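Long-range contacts in L-serine ammonia-lyase (Rhizomucor miehei CAU432, PDB 5C3U), which is a pyridoxal-phosphate-dependent enzyme that holds pyridoxal-5'-phosphate between a six-stranded mixed sheet and a smaller four-stranded parallel sheet: residues R67-S77 against A133-V144; M262-D273 against A280-T291. One frame throughout, in Å; residues are numbered along the deposited sequence.

Contact 1: R67-S77 against A133-V144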
loop_
_atom_site.group_PDB
_atom_site.type_symbol
_atom_site.label_atom_id
_atom_site.label_comp_id
_atom_site.label_asym_id
_atom_site.label_seq_id
_atom_site.Cartn_x
_atom_site.Cartn_y
_atom_site.Cartn_z
ATOM N N ARG A 67 -1.389 -17.072 19.877
ATOM C CA ARG A 67 -0.136 -17.763 20.166
ATOM C C ARG A 67 0.611 -17.219 21.390
ATOM O O ARG A 67 1.604 -17.806 21.814
ATOM C CB ARG A 67 0.813 -17.699 18.950
ATOM C CG ARG A 67 0.288 -18.295 17.643
ATOM C CD ARG A 67 0.576 -19.782 17.512
ATOM N NE ARG A 67 1.994 -20.117 17.682
ATOM C CZ ARG A 67 2.863 -20.289 16.691
ATOM N NH1 ARG A 67 2.475 -20.176 15.420
ATOM N NH2 ARG A 67 4.126 -20.572 16.974
ATOM N N GLY A 68 0.143 -16.109 21.938
ATOM C CA GLY A 68 0.762 -15.509 23.131
ATOM C C GLY A 68 1.927 -14.599 22.795
ATOM O O GLY A 68 2.197 -14.315 21.623
ATOM N N THR A 69 2.634 -14.162 23.837
ATOM C CA THR A 69 3.674 -13.174 23.698
ATOM C C THR A 69 5.100 -13.744 23.736
ATOM O O THR A 69 6.069 -12.988 23.819
ATOM C CB THR A 69 3.534 -12.103 24.794
ATOM O OG1 THR A 69 3.557 -12.745 26.069
ATOM C CG2 THR A 69 2.212 -11.381 24.662
ATOM N N ASN A 70 5.227 -15.065 23.675
ATOM C CA ASN A 70 6.552 -15.701 23.572
ATOM C C ASN A 70 6.982 -15.975 22.138
ATOM O O ASN A 70 8.038 -16.572 21.893
ATOM C CB ASN A 70 6.579 -17.007 24.381
ATOM C CG ASN A 70 6.511 -16.764 25.870
ATOM O OD1 ASN A 70 7.056 -15.780 26.362
ATOM N ND2 ASN A 70 5.830 -17.653 26.595
ATOM N N ILE A 71 6.156 -15.550 21.188
ATOM C CA ILE A 71 6.467 -15.741 19.777
ATOM C C ILE A 71 7.519 -14.745 19.318
ATOM O O ILE A 71 7.869 -13.806 20.039
ATOM C CB ILE A 71 5.213 -15.583 18.902
ATOM C CG1 ILE A 71 4.550 -14.210 19.165
ATOM C CG2 ILE A 71 4.269 -16.755 19.139
ATOM C CD1 ILE A 71 3.511 -13.819 18.136
ATOM N N GLN A 72 8.048 -14.971 18.119
ATOM C CA GLN A 72 8.898 -13.984 17.472
ATOM C C GLN A 72 8.219 -13.660 16.168
ATOM O O GLN A 72 7.824 -14.581 15.450
ATOM C CB GLN A 72 10.297 -14.540 17.178
ATOM C CG GLN A 72 11.077 -15.005 18.400
ATOM C CD GLN A 72 10.843 -16.472 18.706
ATOM O OE1 GLN A 72 10.775 -17.300 17.798
ATOM N NE2 GLN A 72 10.711 -16.802 19.991
ATOM N N PHE A 73 8.054 -12.373 15.850
ATOM C CA PHE A 73 7.614 -12.057 14.492
ATOM C C PHE A 73 8.859 -11.971 13.618
ATOM O O PHE A 73 9.865 -11.453 14.049
ATOM C CB PHE A 73 6.876 -10.716 14.435
ATOM C CG PHE A 73 5.480 -10.748 15.000
ATOM C CD1 PHE A 73 4.494 -11.543 14.414
ATOM C CD2 PHE A 73 5.124 -9.928 16.049
ATOM C CE1 PHE A 73 3.192 -11.551 14.915
ATOM C CE2 PHE A 73 3.821 -9.932 16.556
ATOM C CZ PHE A 73 2.863 -10.753 15.991
ATOM N N VAL A 74 8.789 -12.490 12.399
ATOM C CA VAL A 74 9.935 -12.456 11.488
ATOM C C VAL A 74 9.437 -11.802 10.206
ATOM O O VAL A 74 8.366 -12.159 9.692
ATOM C CB VAL A 74 10.462 -13.889 11.194
ATOM C CG1 VAL A 74 11.636 -13.853 10.216
ATOM C CG2 VAL A 74 10.864 -14.584 12.502
ATOM N N CYS A 75 10.196 -10.850 9.675
ATOM C CA CYS A 75 9.759 -10.182 8.458
ATOM C C CYS A 75 10.913 -9.612 7.662
ATOM O O CYS A 75 11.791 -8.965 8.228
ATOM C CB CYS A 75 8.748 -9.072 8.795
ATOM S SG CYS A 75 7.877 -8.432 7.345
ATOM N N GLY A 76 10.885 -9.862 6.355
ATOM C CA GLY A 76 11.772 -9.186 5.394
ATOM C C GLY A 76 11.012 -8.652 4.168
ATOM O O GLY A 76 11.637 -8.312 3.154
ATOM N N SER A 77 9.681 -8.545 4.287
ATOM C CA SER A 77 8.770 -8.397 3.131
ATOM C C SER A 77 8.418 -6.949 2.777
ATOM O O SER A 77 7.223 -6.601 2.645
ATOM C CB SER A 77 7.466 -9.166 3.364
ATOM O OG SER A 77 7.673 -10.562 3.254
ATOM N N ALA A 133 14.947 -13.752 5.353
ATOM C CA ALA A 133 14.069 -13.747 6.538
ATOM C C ALA A 133 13.289 -15.047 6.704
ATOM O O ALA A 133 13.148 -15.551 7.814
ATOM C CB ALA A 133 13.116 -12.549 6.521
ATOM N N ARG A 134 12.796 -15.607 5.602
ATOM C CA ARG A 134 12.019 -16.834 5.688
ATOM C C ARG A 134 12.785 -18.000 6.292
ATOM O O ARG A 134 12.187 -18.826 6.992
ATOM C CB ARG A 134 11.415 -17.216 4.341
ATOM C CG ARG A 134 10.228 -16.337 3.980
ATOM C CD ARG A 134 9.557 -16.785 2.686
ATOM N NE ARG A 134 8.436 -15.898 2.363
ATOM C CZ ARG A 134 7.222 -16.004 2.890
ATOM N NH1 ARG A 134 6.267 -15.141 2.552
ATOM N NH2 ARG A 134 6.966 -16.956 3.773
ATOM N N LYS A 135 14.095 -18.032 6.070
ATOM C CA LYS A 135 14.964 -19.080 6.633
ATOM C C LYS A 135 15.302 -18.864 8.119
ATOM O O LYS A 135 16.004 -19.685 8.712
ATOM C CB LYS A 135 16.290 -19.189 5.865
ATOM C CG LYS A 135 16.250 -18.954 4.369
ATOM C CD LYS A 135 15.850 -20.179 3.575
ATOM C CE LYS A 135 16.388 -20.082 2.152
ATOM N NZ LYS A 135 15.540 -20.860 1.204
ATOM N N LEU A 136 14.819 -17.775 8.718
ATOM C CA LEU A 136 15.132 -17.469 10.123
ATOM C C LEU A 136 14.013 -17.835 11.077
ATOM O O LEU A 136 14.111 -17.597 12.287
ATOM C CB LEU A 136 15.445 -15.981 10.291
ATOM C CG LEU A 136 16.574 -15.421 9.429
ATOM C CD1 LEU A 136 16.882 -13.992 9.862
ATOM C CD2 LEU A 136 17.811 -16.301 9.556
ATOM N N VAL A 137 12.939 -18.384 10.532
ATOM C CA VAL A 137 11.766 -18.680 11.311
ATOM C C VAL A 137 11.968 -20.000 12.059
ATOM O O VAL A 137 12.100 -21.062 11.448
ATOM C CB VAL A 137 10.497 -18.792 10.451
ATOM C CG1 VAL A 137 9.297 -19.090 11.339
ATOM C CG2 VAL A 137 10.256 -17.516 9.628
ATOM N N ARG A 138 11.973 -19.910 13.380
ATOM C CA ARG A 138 12.159 -21.076 14.247
ATOM C C ARG A 138 10.816 -21.598 14.777
ATOM O O ARG A 138 9.762 -21.112 14.367
ATOM C CB ARG A 138 13.132 -20.706 15.371
ATOM C CG ARG A 138 14.567 -20.516 14.878
ATOM C CD ARG A 138 15.199 -19.236 15.411
ATOM N NE ARG A 138 14.582 -18.804 16.663
ATOM C CZ ARG A 138 14.826 -17.654 17.284
ATOM N NH1 ARG A 138 15.696 -16.780 16.795
ATOM N NH2 ARG A 138 14.184 -17.385 18.408
ATOM N N ARG A 139 10.851 -22.607 15.656
ATOM C CA ARG A 139 9.635 -23.295 16.116
ATOM C C ARG A 139 8.493 -22.393 16.634
ATOM O O ARG A 139 7.317 -22.721 16.463
ATOM C CB ARG A 139 9.993 -24.393 17.138
ATOM C CG ARG A 139 10.542 -23.885 18.468
ATOM C CD ARG A 139 10.992 -25.030 19.379
ATOM N NE ARG A 139 12.180 -25.697 18.846
ATOM C CZ ARG A 139 12.646 -26.874 19.254
ATOM N NH1 ARG A 139 12.032 -27.554 20.213
ATOM N NH2 ARG A 139 13.730 -27.375 18.681
ATOM N N ASN A 140 8.819 -21.271 17.264
ATOM C CA ASN A 140 7.771 -20.365 17.756
ATOM C C ASN A 140 7.830 -19.013 17.040
ATOM O O ASN A 140 7.395 -17.979 17.570
ATOM C CB ASN A 140 7.870 -20.187 19.276
ATOM C CG ASN A 140 6.517 -19.911 19.932
ATOM O OD1 ASN A 140 5.470 -20.324 19.435
ATOM N ND2 ASN A 140 6.540 -19.217 21.063
ATOM N N GLY A 141 8.400 -19.020 15.840
ATOM C CA GLY A 141 8.455 -17.806 15.035
ATOM C C GLY A 141 7.298 -17.780 14.069
ATOM O O GLY A 141 6.788 -18.821 13.672
ATOM N N ILE A 142 6.873 -16.584 13.674
ATOM C CA ILE A 142 5.787 -16.460 12.722
ATOM C C ILE A 142 6.232 -15.457 11.664
ATOM O O ILE A 142 6.580 -14.323 11.997
ATOM C CB ILE A 142 4.461 -16.016 13.400
ATOM C CG1 ILE A 142 3.411 -15.610 12.386
ATOM C CG2 ILE A 142 4.695 -14.873 14.353
ATOM C CD1 ILE A 142 2.845 -16.777 11.604
ATOM N N TYR A 143 6.255 -15.908 10.414
ATOM C CA TYR A 143 6.578 -15.025 9.303
ATOM C C TYR A 143 5.382 -14.120 8.983
ATOM O O TYR A 143 4.238 -14.575 8.922
ATOM C CB TYR A 143 7.029 -15.780 8.036
ATOM C CG TYR A 143 7.670 -14.797 7.105
ATOM C CD1 TYR A 143 8.976 -14.362 7.347
ATOM C CD2 TYR A 143 6.932 -14.175 6.084
ATOM C CE1 TYR A 143 9.573 -13.405 6.559
ATOM C CE2 TYR A 143 7.530 -13.205 5.270
ATOM C CZ TYR A 143 8.846 -12.820 5.535
ATOM O OH TYR A 143 9.475 -11.847 4.781
ATOM N N VAL A 144 5.658 -12.828 8.792
ATOM C CA VAL A 144 4.607 -11.857 8.483
ATOM C C VAL A 144 4.679 -11.487 7.011
ATOM O O VAL A 144 5.613 -10.804 6.578
ATOM C CB VAL A 144 4.722 -10.577 9.336
ATOM C CG1 VAL A 144 3.533 -9.654 9.055
ATOM C CG2 VAL A 144 4.748 -10.929 10.810
HETATM O O HOH W 1 3.106 -19.990 20.650
HETATM O O HOH W 2 5.764 -21.225 14.793
HETATM O O HOH W 3 11.896 -17.303 14.832
HETATM O O HOH W 4 11.126 -19.941 18.061
#

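Contact 2: M262-D273 against A280-T291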
loop_
_atom_site.group_PDB
_atom_site.type_symbol
_atom_site.label_atom_id
_atom_site.label_comp_id
_atom_site.label_asym_id
_atom_site.label_seq_id
_atom_site.Cartn_x
_atom_site.Cartn_y
_atom_site.Cartn_z
ATOM N N MET A 262 5.673 9.297 -14.279
ATOM C CA MET A 262 4.381 9.796 -13.796
ATOM C C MET A 262 4.291 9.696 -12.276
ATOM O O MET A 262 3.839 10.633 -11.615
ATOM C CB MET A 262 3.223 9.022 -14.418
ATOM C CG MET A 262 2.987 9.378 -15.861
ATOM S SD MET A 262 1.942 8.158 -16.697
ATOM C CE MET A 262 0.397 8.430 -15.875
ATOM N N ALA A 263 4.723 8.560 -11.726
ATOM C CA ALA A 263 4.671 8.357 -10.278
ATOM C C ALA A 263 5.585 9.358 -9.576
ATOM O O ALA A 263 5.219 9.906 -8.541
ATOM C CB ALA A 263 5.057 6.919 -9.914
ATOM N N ALA A 264 6.759 9.603 -10.148
ATOM C CA ALA A 264 7.726 10.514 -9.531
ATOM C C ALA A 264 7.195 11.953 -9.554
ATOM O O ALA A 264 7.349 12.740 -8.592
ATOM C CB ALA A 264 9.053 10.445 -10.265
ATOM N N ASP A 265 6.593 12.319 -10.667
ATOM C CA ASP A 265 6.045 13.663 -10.784
ATOM C C ASP A 265 4.922 13.849 -9.763
ATOM O O ASP A 265 4.780 14.929 -9.170
ATOM C CB ASP A 265 5.548 13.934 -12.202
ATOM C CG ASP A 265 5.406 15.415 -12.483
ATOM O OD1 ASP A 265 6.333 16.189 -12.151
ATOM O OD2 ASP A 265 4.365 15.814 -13.016
ATOM N N ALA A 266 4.150 12.796 -9.520
ATOM C CA ALA A 266 3.052 12.915 -8.557
ATOM C C ALA A 266 3.588 13.107 -7.134
ATOM O O ALA A 266 2.994 13.842 -6.356
ATOM C CB ALA A 266 2.136 11.702 -8.613
ATOM N N VAL A 267 4.670 12.414 -6.799
ATOM C CA VAL A 267 5.293 12.591 -5.473
ATOM C C VAL A 267 5.731 14.051 -5.320
ATOM O O VAL A 267 5.568 14.657 -4.243
ATOM C CB VAL A 267 6.497 11.638 -5.273
ATOM C CG1 VAL A 267 7.291 12.005 -3.999
ATOM C CG2 VAL A 267 6.002 10.199 -5.197
ATOM N N ARG A 268 6.323 14.603 -6.379
ATOM C CA ARG A 268 6.823 15.980 -6.317
ATOM C C ARG A 268 5.643 16.930 -6.144
ATOM O O ARG A 268 5.683 17.819 -5.297
ATOM C CB ARG A 268 7.576 16.321 -7.576
ATOM C CG ARG A 268 7.996 17.782 -7.651
ATOM C CD ARG A 268 8.640 18.094 -8.985
ATOM N NE ARG A 268 7.673 18.088 -10.082
ATOM C CZ ARG A 268 6.917 19.135 -10.418
ATOM N NH1 ARG A 268 6.991 20.270 -9.731
ATOM N NH2 ARG A 268 6.075 19.045 -11.428
ATOM N N LEU A 269 4.597 16.723 -6.935
ATOM C CA LEU A 269 3.403 17.611 -6.898
ATOM C C LEU A 269 2.663 17.527 -5.578
ATOM O O LEU A 269 2.229 18.559 -5.056
ATOM C CB LEU A 269 2.459 17.286 -8.063
ATOM C CG LEU A 269 3.040 17.807 -9.389
ATOM C CD1 LEU A 269 2.192 17.225 -10.531
ATOM C CD2 LEU A 269 3.068 19.320 -9.464
ATOM N N PHE A 270 2.535 16.313 -5.034
ATOM C CA PHE A 270 1.923 16.137 -3.726
ATOM C C PHE A 270 2.734 16.807 -2.602
ATOM O O PHE A 270 2.158 17.366 -1.662
ATOM C CB PHE A 270 1.771 14.658 -3.420
ATOM C CG PHE A 270 0.748 14.368 -2.361
ATOM C CD1 PHE A 270 -0.600 14.698 -2.561
ATOM C CD2 PHE A 270 1.124 13.798 -1.165
ATOM C CE1 PHE A 270 -1.543 14.417 -1.582
ATOM C CE2 PHE A 270 0.178 13.515 -0.187
ATOM C CZ PHE A 270 -1.145 13.816 -0.396
ATOM N N ALA A 271 4.056 16.748 -2.695
ATOM C CA ALA A 271 4.905 17.428 -1.689
ATOM C C ALA A 271 4.677 18.951 -1.768
ATOM O O ALA A 271 4.577 19.626 -0.754
ATOM C CB ALA A 271 6.372 17.089 -1.923
ATOM N N GLU A 272 4.621 19.496 -2.979
ATOM C CA GLU A 272 4.386 20.936 -3.149
ATOM C C GLU A 272 2.972 21.363 -2.705
ATOM O O GLU A 272 2.806 22.387 -2.032
ATOM C CB GLU A 272 4.667 21.350 -4.600
ATOM C CG GLU A 272 6.097 21.074 -5.080
ATOM C CD GLU A 272 7.161 21.968 -4.430
ATOM O OE1 GLU A 272 7.007 22.411 -3.269
ATOM O OE2 GLU A 272 8.176 22.239 -5.103
ATOM N N ASP A 273 1.961 20.567 -3.055
ATOM C CA ASP A 273 0.565 20.912 -2.794
ATOM C C ASP A 273 0.120 20.668 -1.348
ATOM O O ASP A 273 -0.503 21.543 -0.726
ATOM C CB ASP A 273 -0.360 20.123 -3.720
ATOM C CG ASP A 273 -0.299 20.598 -5.154
ATOM O OD1 ASP A 273 0.122 21.757 -5.394
ATOM O OD2 ASP A 273 -0.674 19.807 -6.042
ATOM N N ALA A 280 6.708 6.682 -4.055
ATOM C CA ALA A 280 6.245 6.547 -5.439
ATOM C C ALA A 280 5.113 5.544 -5.608
ATOM O O ALA A 280 4.329 5.669 -6.565
ATOM C CB ALA A 280 7.413 6.196 -6.357
ATOM N N SER A 281 5.020 4.549 -4.699
ATOM C CA SER A 281 3.856 3.662 -4.645
ATOM C C SER A 281 2.521 4.439 -4.554
ATOM O O SER A 281 1.588 4.224 -5.340
ATOM C CB SER A 281 4.005 2.670 -3.479
ATOM O OG SER A 281 5.301 2.059 -3.543
ATOM N N ALA A 282 2.446 5.377 -3.614
ATOM C CA ALA A 282 1.257 6.223 -3.468
ATOM C C ALA A 282 1.204 7.204 -4.614
ATOM O O ALA A 282 0.121 7.576 -5.091
ATOM C CB ALA A 282 1.337 6.981 -2.139
ATOM N N GLY A 283 2.379 7.629 -5.067
ATOM C CA GLY A 283 2.489 8.549 -6.181
ATOM C C GLY A 283 1.824 7.958 -7.430
ATOM O O GLY A 283 1.227 8.691 -8.206
ATOM N N ALA A 284 1.929 6.644 -7.613
ATOM C CA ALA A 284 1.263 5.986 -8.757
ATOM C C ALA A 284 -0.251 6.261 -8.775
ATOM O O ALA A 284 -0.808 6.563 -9.828
ATOM C CB ALA A 284 1.546 4.491 -8.783
ATOM N N ALA A 285 -0.908 6.153 -7.622
ATOM C CA ALA A 285 -2.349 6.408 -7.557
ATOM C C ALA A 285 -2.678 7.882 -7.776
ATOM O O ALA A 285 -3.596 8.206 -8.520
ATOM C CB ALA A 285 -2.934 5.923 -6.243
ATOM N N LEU A 286 -1.905 8.766 -7.147
ATOM C CA LEU A 286 -2.089 10.209 -7.318
ATOM C C LEU A 286 -1.892 10.667 -8.767
ATOM O O LEU A 286 -2.502 11.658 -9.210
ATOM C CB LEU A 286 -1.105 10.963 -6.391
ATOM C CG LEU A 286 -1.444 10.956 -4.896
ATOM C CD1 LEU A 286 -0.263 11.325 -4.006
ATOM C CD2 LEU A 286 -2.587 11.922 -4.609
ATOM N N SER A 287 -1.056 9.940 -9.505
ATOM C CA SER A 287 -0.713 10.340 -10.871
ATOM C C SER A 287 -1.917 10.318 -11.814
ATOM O O SER A 287 -1.964 11.095 -12.771
ATOM C CB SER A 287 0.470 9.521 -11.428
ATOM O OG SER A 287 0.067 8.266 -11.927
ATOM N N LEU A 288 -2.907 9.486 -11.515
ATOM C CA LEU A 288 -4.117 9.469 -12.344
ATOM C C LEU A 288 -4.850 10.803 -12.261
ATOM O O LEU A 288 -5.457 11.246 -13.237
ATOM C CB LEU A 288 -5.045 8.316 -11.983
ATOM C CG LEU A 288 -4.483 6.904 -12.162
ATOM C CD1 LEU A 288 -5.638 5.929 -12.078
ATOM C CD2 LEU A 288 -3.757 6.739 -13.491
ATOM N N CYS A 289 -4.759 11.464 -11.105
ATOM C CA CYS A 289 -5.400 12.764 -10.939
ATOM C C CYS A 289 -4.578 13.888 -11.540
ATOM O O CYS A 289 -5.102 14.718 -12.300
ATOM C CB CYS A 289 -5.702 13.023 -9.460
ATOM S SG CYS A 289 -6.936 11.852 -8.850
ATOM N N TYR A 290 -3.289 13.905 -11.216
ATOM C CA TYR A 290 -2.392 14.951 -11.683
ATOM C C TYR A 290 -2.254 14.986 -13.206
ATOM O O TYR A 290 -2.134 16.057 -13.793
ATOM C CB TYR A 290 -1.024 14.817 -11.017
ATOM C CG TYR A 290 -0.992 15.362 -9.610
ATOM C CD1 TYR A 290 -1.358 16.687 -9.358
ATOM C CD2 TYR A 290 -0.571 14.563 -8.526
ATOM C CE1 TYR A 290 -1.313 17.209 -8.073
ATOM C CE2 TYR A 290 -0.531 15.083 -7.236
ATOM C CZ TYR A 290 -0.897 16.408 -7.026
ATOM O OH TYR A 290 -0.858 16.977 -5.773
ATOM N N THR A 291 -2.308 13.825 -13.840
ATOM C CA THR A 291 -2.239 13.762 -15.303
ATOM C C THR A 291 -3.601 13.872 -15.994
ATOM O O THR A 291 -3.648 13.947 -17.222
ATOM C CB THR A 291 -1.621 12.438 -15.799
ATOM O OG1 THR A 291 -2.485 11.355 -15.431
ATOM C CG2 THR A 291 -0.196 12.226 -15.239
#

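Contact 1: R67-S77 against A133-V144
Gln72, Phe73 and Val74 pair in parallel with Gly141, Ile142 and Tyr143, placing strand 141-143 as the outermost strand of the four-stranded parallel sheet of this pyridoxal-phosphate-dependent enzyme, beside strand 72-75. The ladder runs from Gln72 N to Asn140 O (3.1 Å), then through Ile142 N to Gln72 O, Val74 N to Ile142 O and Val144 N to Val74 O. On the Phe73 face, Ile142 CG2 reaches ring atom CD1 of Phe73 at 3.3 Å and Val144 CG2 joins it, apolar branches suited to a side covered by helices 52-67 and 79-92. On the other face Val74, a compact beta-branched residue, meets Val137 CG2 with its CB at 4.0 Å, while CG1 comes near Ala133 and Tyr143.

At the start of the ladder, Arg67 NH2 donates to Asn140 OD1 (2.8 Å, 157°), which lies at the edge of the guanidinium, near its plane. Water 1 bridges that same oxygen to Arg67 NE and Arg67 O. Gln72 OE1 accepts from waters 3 and 4, which tie it to the backbone N of Arg138 and Asn140.

At the far end chi1 of -165° sets the Tyr143 ring anti to its backbone N, and Tyr143 OH accepts from Gly76 N (2.9 Å) while sharing a hydrogen bond with Ser77 OG (2.7 Å).

Contact 2: M262-D273 against A280-T291
Chi1 of -79° turns the Tyr290 ring beside its own backbone N and out toward helix 260-274, and a similar chi1 of -72° at Asp273 brings the carboxylate to meet it. Tyr290 OH donates to Asp273 OD2 at 2.8 Å, on the anti side of the carboxylate, so a ring packed on the neighbouring helix still has a partner for its hydroxyl. Leu269 CB lies over the centre of one ring face, 3.7 Å from the centroid of Tyr290, a CH-pi contact that covers this face of the ring; Leu269 CD1 lies near CG and CD1 of Tyr290.

A second CH-pi contact is made by Leu286 CD1, which sits over one face of the Phe270 ring, 3.8 Å from its centroid and displaced toward the rim. Beside these pairs, where the helices cross, small residues let the backbones close in. Ala266 CB is a knob in the hole formed by Gly283, Leu286, Ser287 and Tyr290, only 3.2 Å from Gly283 O. At Gly283 a side chain would run into Ala263 O and Val267 CG2, so glycine fits the crossing. Ala263 CB meets Ala280 O at 3.6 Å.

At the start of the 262-273 segment, Met262 CE touches Thr291 CG2, the methionine chain bending at its last torsion. Ser287 OG and Thr291 OG1 turn back to Ala284 O and Ser287 O, giving both hydroxyls a partner in their own segment.

Helix 280-290 also packs on strands 253-258 and 174-178, while Ser281 touches pyridoxal-5'-phosphate. With axes 7.3 Å apart and crossing at 88°, this is near-perpendicular knobs-into-holes packing of two successive helices beside the larger sheet and the pyridoxal-5'-phosphate pocket.

The two contacts lie on opposite sides of the chain's centre, their centres 35 Å apart and their nearest atoms about 11 Å apart. They come in series: contact 1 closes before contact 2 opens, and all four segments belong to the same pyridoxal-phosphate-dependent enzyme region of the chain. Contact 1 builds an edge of the smaller parallel sheet, whereas contact 2 packs helices beside the six-stranded mixed sheet, so they share neither sheet nor helix. What they have in common is the pyridoxal-5'-phosphate between them: Ser77, in contact 1, has its side chain about 9 Å from it, and Ser281, in contact 2, touches it. Each thus belongs to one of the two sheet-based halves flanking the pocket.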